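Nitrogenase molybdenum-iron protein beta chain (Clostridium pasteurianum, PDB 4WES) forms, with the alpha chain, the molybdenum-iron component of nitrogenase, which reduces dinitrogen to ammonium, and shares an [8Fe-7S] cluster with that chain. Local coordinates at residues K314-G319 with D387-N392; Y340-T345 with F375-W380. One frame throughout, in Å; residues are numbered along the deposited sequence.

Contact 1 of 2, residues K314-G319 with D387-N392; sequences KVALLG and DLLISN
Residues 314-318 and 388-391 run side by side as parallel strands, their axes 16° apart and Val315, Ala316 and Leu317 level with Leu388, Leu389 and Ile390. Ala316 is gripped on both its polar atoms: its N donates to Leu388 O at 2.9 Å, and its O accepts from Ile390 N. Leu318 N then bonds to Ile390 O, and beyond it one water bridges Leu318 O and Asn392 N where the strands part. At the other end Asp387 closes a two-bond pair with Lys314. Its N reaches Lys314 O, while OD2 takes Lys314 N on its anti lone pair at 2.8 Å, almost perfectly straight (179°); the lysine NZ leads away to Glu384. Strand 314-318 is central in a parallel five-stranded sheet of order 3-2-1-4-5, the Rossmann-like pattern, in which strand 406-408 flanks 388-391. On one face Val315 CG1, anti to its own N (chi1 -172°), meets Ile390 CD1 at 3.9 Å, and CG2 lies beside Leu388 CD2; helix 321-333 packs there against Val315, Leu317 and Ile390. On the other face Leu389 CD1 touches both Ala316 CB, 3.8 Å away, and Leu318 CD1, roughly at right angles, while Phe374 and Val377 of helix 374-383 cover Leu318.

Contact 2 of 2, residues Y340-T345 with F375-W380; sequences YVVTGT and FDVHQW
Tyr340 and Trp380 make the broadest meeting between residues 340-345 and the helical segment 375-380. Trp380 CB sits over the centre of the tyrosine ring, 3.8 Å from the centroid and only 11° off the ring normal, a CH-pi contact. On the indole itself, Trp380 CE3 comes to 3.6 Å from Tyr340 CD1, and Tyr340 CB lies in plane at the indole edge. The two ring planes are inclined at 58°, so the aromatic pair is oblique and the methylene, rather than the indole, covers the phenol face. Beside this pair Val342 puts one methyl to double use: CG2 touches Trp380 CZ3 at 3.6 Å and Val377 CG2 at 3.4 Å, the latter tighter than usual van der Waals contact. That methyl stands anti to the carbonyl carbon of Val342, which turns it to the helix while CG1 takes the position anti to N.

Helix 374-383 lies here across one face of the parallel sheet, and it is the helix of the crossover that leads from edge strand 367-370 to strand 388-391. The pleat of strand 337-343 turns Tyr340 and Val342 to this helix and Val341 to helices 321-333 and 348-360 across the sheet.

Further out, the tyrosine OH is hydrogen-bonded to Glu384 O, which fixes the far end of the ring just past the helix. Within the helix, Asp376 O stands 3.2 Å above the plane of the Trp380 ring, offset toward its rim, and Lys367 makes a cation-pi contact with the indole. At the end of the strand, Thr343 OG1 accepts from Thr345 N at 3.1 Å, an ST turn, and the same OG1 is also hydrogen-bonded to Gly319 O.

Overall arrangement
Both contacts are buried and share one parallel sheet, with centres about 9 Å apart, and contact 2 is nested along the chain inside the loop that contact 1 closes. Contact 1 lies within the sheet and is held chiefly by backbone hydrogen bonds; contact 2 joins the sheet to a covering helix through apolar and aromatic side chains. They meet directly because strands 314-318 and 337-343 are neighbours: Leu317 N lies 2.8 Å from Tyr340 O, a probable hydrogen bond, and Leu318 CD2 packs on Val377 CG2. Helix 374-383 is followed, after a short loop, by strand 388-391, linking the second segments of both. Both lie away from the [8Fe-7S] cluster and iron sites.

Contact 1 of 2, residues K314-G319 with D387-N392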
loop_
_atom_site.group_PDB
_atom_site.type_symbol
_atom_site.label_atom_id
_atom_site.label_comp_id
_atom_site.label_asym_id
_atom_site.label_seq_id
_atom_site.Cartn_x
_atom_site.Cartn_y
_atom_site.Cartn_z
ATOM N N LYS B 314 19.064 -3.276 0.109
ATOM C CA LYS B 314 19.611 -2.762 -1.141
ATOM C C LYS B 314 18.492 -2.213 -2.001
ATOM O O LYS B 314 17.510 -2.890 -2.256
ATOM C CB LYS B 314 20.334 -3.871 -1.897
ATOM C CG LYS B 314 21.598 -4.357 -1.227
ATOM C CD LYS B 314 22.189 -5.574 -1.955
ATOM C CE LYS B 314 23.270 -6.272 -1.154
ATOM N NZ LYS B 314 23.644 -7.555 -1.842
ATOM N N VAL B 315 18.667 -0.975 -2.460
ATOM C CA VAL B 315 17.616 -0.265 -3.181
ATOM C C VAL B 315 18.090 0.108 -4.587
ATOM O O VAL B 315 19.188 0.638 -4.767
ATOM C CB VAL B 315 17.177 1.006 -2.424
ATOM C CG1 VAL B 315 15.958 1.632 -3.082
ATOM C CG2 VAL B 315 16.917 0.720 -0.965
ATOM N N ALA B 316 17.238 -0.141 -5.572
ATOM C CA ALA B 316 17.422 0.399 -6.931
ATOM C C ALA B 316 16.480 1.566 -7.104
ATOM O O ALA B 316 15.295 1.454 -6.783
ATOM C CB ALA B 316 17.115 -0.666 -7.971
ATOM N N LEU B 317 17.005 2.692 -7.601
ATOM C CA LEU B 317 16.246 3.925 -7.778
ATOM C C LEU B 317 16.472 4.480 -9.163
ATOM O O LEU B 317 17.618 4.565 -9.605
ATOM C CB LEU B 317 16.680 5.044 -6.771
ATOM C CG LEU B 317 16.709 4.770 -5.315
ATOM C CD1 LEU B 317 18.056 4.274 -4.891
ATOM C CD2 LEU B 317 16.346 6.066 -4.635
ATOM N N LEU B 318 15.393 4.862 -9.842
ATOM C CA LEU B 318 15.494 5.559 -11.109
ATOM C C LEU B 318 14.552 6.726 -11.095
ATOM O O LEU B 318 13.395 6.586 -10.696
ATOM C CB LEU B 318 15.078 4.714 -12.346
ATOM C CG LEU B 318 15.863 3.451 -12.599
ATOM C CD1 LEU B 318 15.196 2.272 -11.918
ATOM C CD2 LEU B 318 16.024 3.252 -14.119
ATOM N N GLY B 319 14.992 7.868 -11.620
ATOM C CA GLY B 319 14.105 9.015 -11.780
ATOM C C GLY B 319 14.826 10.284 -12.102
ATOM O O GLY B 319 15.899 10.270 -12.718
ATOM N N ASP B 387 16.591 -5.437 -2.840
ATOM C CA ASP B 387 15.491 -5.655 -1.920
ATOM C C ASP B 387 14.281 -4.726 -2.126
ATOM O O ASP B 387 13.231 -4.933 -1.538
ATOM C CB ASP B 387 15.994 -5.503 -0.483
ATOM C CG ASP B 387 17.131 -6.420 -0.169
ATOM O OD1 ASP B 387 16.939 -7.658 -0.344
ATOM O OD2 ASP B 387 18.226 -5.963 0.213
ATOM N N LEU B 388 14.463 -3.715 -2.977
ATOM C CA LEU B 388 13.481 -2.652 -3.124
ATOM C C LEU B 388 13.799 -1.909 -4.423
ATOM O O LEU B 388 14.949 -1.675 -4.736
ATOM C CB LEU B 388 13.577 -1.677 -1.940
ATOM C CG LEU B 388 12.565 -0.517 -1.854
ATOM C CD1 LEU B 388 11.159 -1.043 -1.612
ATOM C CD2 LEU B 388 12.973 0.465 -0.757
ATOM N N LEU B 389 12.734 -1.549 -5.127
ATOM C CA LEU B 389 12.812 -0.759 -6.365
ATOM C C LEU B 389 11.914 0.437 -6.213
ATOM O O LEU B 389 10.737 0.282 -5.875
ATOM C CB LEU B 389 12.374 -1.598 -7.561
ATOM C CG LEU B 389 12.279 -0.913 -8.915
ATOM C CD1 LEU B 389 13.591 -0.370 -9.411
ATOM C CD2 LEU B 389 11.690 -1.826 -9.954
ATOM N N ILE B 390 12.443 1.607 -6.528
ATOM C CA ILE B 390 11.712 2.872 -6.464
ATOM C C ILE B 390 11.849 3.593 -7.800
ATOM O O ILE B 390 12.961 3.899 -8.223
ATOM C CB ILE B 390 12.208 3.784 -5.317
ATOM C CG1 ILE B 390 12.254 3.041 -3.977
ATOM C CG2 ILE B 390 11.329 5.017 -5.241
ATOM C CD1 ILE B 390 12.768 3.863 -2.842
ATOM N N SER B 391 10.724 3.804 -8.482
ATOM C CA SER B 391 10.753 4.427 -9.787
ATOM C C SER B 391 9.353 4.812 -10.203
ATOM O O SER B 391 8.385 4.531 -9.498
ATOM C CB SER B 391 11.332 3.471 -10.867
ATOM O OG SER B 391 10.408 2.427 -11.208
ATOM N N ASN B 392 9.229 5.357 -11.420
ATOM C CA ASN B 392 7.909 5.606 -11.974
ATOM C C ASN B 392 7.279 4.290 -12.422
ATOM O O ASN B 392 7.812 3.190 -12.196
ATOM C CB ASN B 392 7.995 6.643 -13.101
ATOM C CG ASN B 392 8.693 6.121 -14.354
ATOM O OD1 ASN B 392 8.728 4.927 -14.619
ATOM N ND2 ASN B 392 9.210 7.050 -15.151
HETATM O O HOH W 1 11.403 6.758 -12.647
#

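Contact 2 of 2, residues Y340-T345 with F375-W380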
loop_
_atom_site.group_PDB
_atom_site.type_symbol
_atom_site.label_atom_id
_atom_site.label_comp_id
_atom_site.label_asym_id
_atom_site.label_seq_id
_atom_site.Cartn_x
_atom_site.Cartn_y
_atom_site.Cartn_z
ATOM N N TYR B 340 21.738 0.801 -6.835
ATOM C CA TYR B 340 21.720 1.187 -8.263
ATOM C C TYR B 340 20.951 2.483 -8.310
ATOM O O TYR B 340 19.825 2.540 -7.847
ATOM C CB TYR B 340 21.049 0.141 -9.144
ATOM C CG TYR B 340 21.654 -1.239 -9.048
ATOM C CD1 TYR B 340 23.036 -1.438 -9.044
ATOM C CD2 TYR B 340 20.862 -2.372 -8.932
ATOM C CE1 TYR B 340 23.579 -2.697 -8.919
ATOM C CE2 TYR B 340 21.406 -3.640 -8.831
ATOM C CZ TYR B 340 22.771 -3.784 -8.836
ATOM O OH TYR B 340 23.349 -5.030 -8.699
ATOM N N VAL B 341 21.555 3.528 -8.873
ATOM C CA VAL B 341 20.996 4.888 -8.807
ATOM C C VAL B 341 21.154 5.512 -10.191
ATOM O O VAL B 341 22.280 5.775 -10.617
ATOM C CB VAL B 341 21.675 5.740 -7.732
ATOM C CG1 VAL B 341 20.858 6.997 -7.506
ATOM C CG2 VAL B 341 21.851 4.996 -6.421
ATOM N N VAL B 342 20.030 5.759 -10.870
ATOM C CA VAL B 342 20.051 6.182 -12.262
ATOM C C VAL B 342 19.125 7.334 -12.539
ATOM O O VAL B 342 17.989 7.365 -12.049
ATOM C CB VAL B 342 19.702 4.984 -13.180
ATOM C CG1 VAL B 342 19.498 5.403 -14.626
ATOM C CG2 VAL B 342 20.799 3.944 -13.087
ATOM N N THR B 343 19.598 8.274 -13.360
ATOM C CA THR B 343 18.711 9.241 -13.983
ATOM C C THR B 343 18.940 9.238 -15.486
ATOM O O THR B 343 20.084 9.042 -15.927
ATOM C CB THR B 343 18.913 10.663 -13.418
ATOM O OG1 THR B 343 17.951 11.546 -14.029
ATOM C CG2 THR B 343 20.270 11.221 -13.650
ATOM N N GLY B 344 17.891 9.507 -16.244
ATOM C CA GLY B 344 18.042 9.748 -17.666
ATOM C C GLY B 344 18.433 11.161 -18.024
ATOM O O GLY B 344 18.790 11.436 -19.164
ATOM N N THR B 345 18.341 12.082 -17.068
ATOM C CA THR B 345 18.624 13.491 -17.343
ATOM C C THR B 345 20.141 13.706 -17.287
ATOM O O THR B 345 20.787 13.332 -16.323
ATOM C CB THR B 345 17.922 14.370 -16.320
ATOM O OG1 THR B 345 16.495 14.251 -16.490
ATOM C CG2 THR B 345 18.272 15.817 -16.502
ATOM N N PHE B 375 16.694 -0.454 -18.928
ATOM C CA PHE B 375 17.342 -1.685 -19.395
ATOM C C PHE B 375 18.645 -1.895 -18.648
ATOM O O PHE B 375 18.911 -3.023 -18.177
ATOM C CB PHE B 375 17.516 -1.596 -20.920
ATOM C CG PHE B 375 17.926 -2.880 -21.587
ATOM C CD1 PHE B 375 16.998 -3.703 -22.190
ATOM C CD2 PHE B 375 19.260 -3.240 -21.670
ATOM C CE1 PHE B 375 17.366 -4.850 -22.852
ATOM C CE2 PHE B 375 19.623 -4.408 -22.323
ATOM C CZ PHE B 375 18.687 -5.200 -22.936
ATOM N N ASP B 376 19.440 -0.840 -18.506
ATOM C CA ASP B 376 20.661 -0.933 -17.681
ATOM C C ASP B 376 20.358 -1.480 -16.299
ATOM O O ASP B 376 21.010 -2.415 -15.824
ATOM C CB ASP B 376 21.280 0.440 -17.486
ATOM C CG ASP B 376 21.940 1.023 -18.739
ATOM O OD1 ASP B 376 22.646 0.284 -19.467
ATOM O OD2 ASP B 376 21.810 2.259 -18.919
ATOM N N VAL B 377 19.380 -0.872 -15.600
ATOM C CA VAL B 377 19.190 -1.245 -14.223
ATOM C C VAL B 377 18.735 -2.701 -14.138
ATOM O O VAL B 377 19.118 -3.424 -13.213
ATOM C CB VAL B 377 18.269 -0.275 -13.486
ATOM C CG1 VAL B 377 18.052 -0.739 -12.046
ATOM C CG2 VAL B 377 18.911 1.093 -13.443
ATOM N N HIS B 378 17.861 -3.111 -15.058
ATOM C CA HIS B 378 17.445 -4.509 -15.052
ATOM C C HIS B 378 18.655 -5.436 -15.199
ATOM O O HIS B 378 18.786 -6.431 -14.475
ATOM C CB HIS B 378 16.388 -4.752 -16.112
ATOM C CG HIS B 378 15.740 -6.086 -15.983
ATOM N ND1 HIS B 378 14.929 -6.584 -16.966
ATOM C CD2 HIS B 378 15.756 -7.003 -14.979
ATOM C CE1 HIS B 378 14.488 -7.770 -16.582
ATOM N NE2 HIS B 378 14.961 -8.034 -15.364
ATOM N N GLN B 379 19.524 -5.136 -16.157
ATOM C CA GLN B 379 20.735 -5.959 -16.319
ATOM C C GLN B 379 21.542 -6.015 -15.031
ATOM O O GLN B 379 22.042 -7.091 -14.640
ATOM C CB GLN B 379 21.622 -5.465 -17.452
ATOM C CG GLN B 379 20.973 -5.568 -18.821
ATOM C CD GLN B 379 22.040 -5.655 -19.922
ATOM O OE1 GLN B 379 22.720 -4.686 -20.224
ATOM N NE2 GLN B 379 22.208 -6.839 -20.451
ATOM N N TRP B 380 21.719 -4.881 -14.365
ATOM C CA TRP B 380 22.470 -4.881 -13.118
ATOM C C TRP B 380 21.814 -5.778 -12.073
ATOM O O TRP B 380 22.514 -6.524 -11.380
ATOM C CB TRP B 380 22.616 -3.461 -12.578
ATOM C CG TRP B 380 23.280 -2.512 -13.508
ATOM C CD1 TRP B 380 24.001 -2.794 -14.655
ATOM C CD2 TRP B 380 23.288 -1.102 -13.378
ATOM N NE1 TRP B 380 24.431 -1.630 -15.241
ATOM C CE2 TRP B 380 23.993 -0.579 -14.477
ATOM C CE3 TRP B 380 22.749 -0.226 -12.431
ATOM C CZ2 TRP B 380 24.192 0.787 -14.639
ATOM C CZ3 TRP B 380 22.943 1.119 -12.596
ATOM C CH2 TRP B 380 23.663 1.608 -13.684
#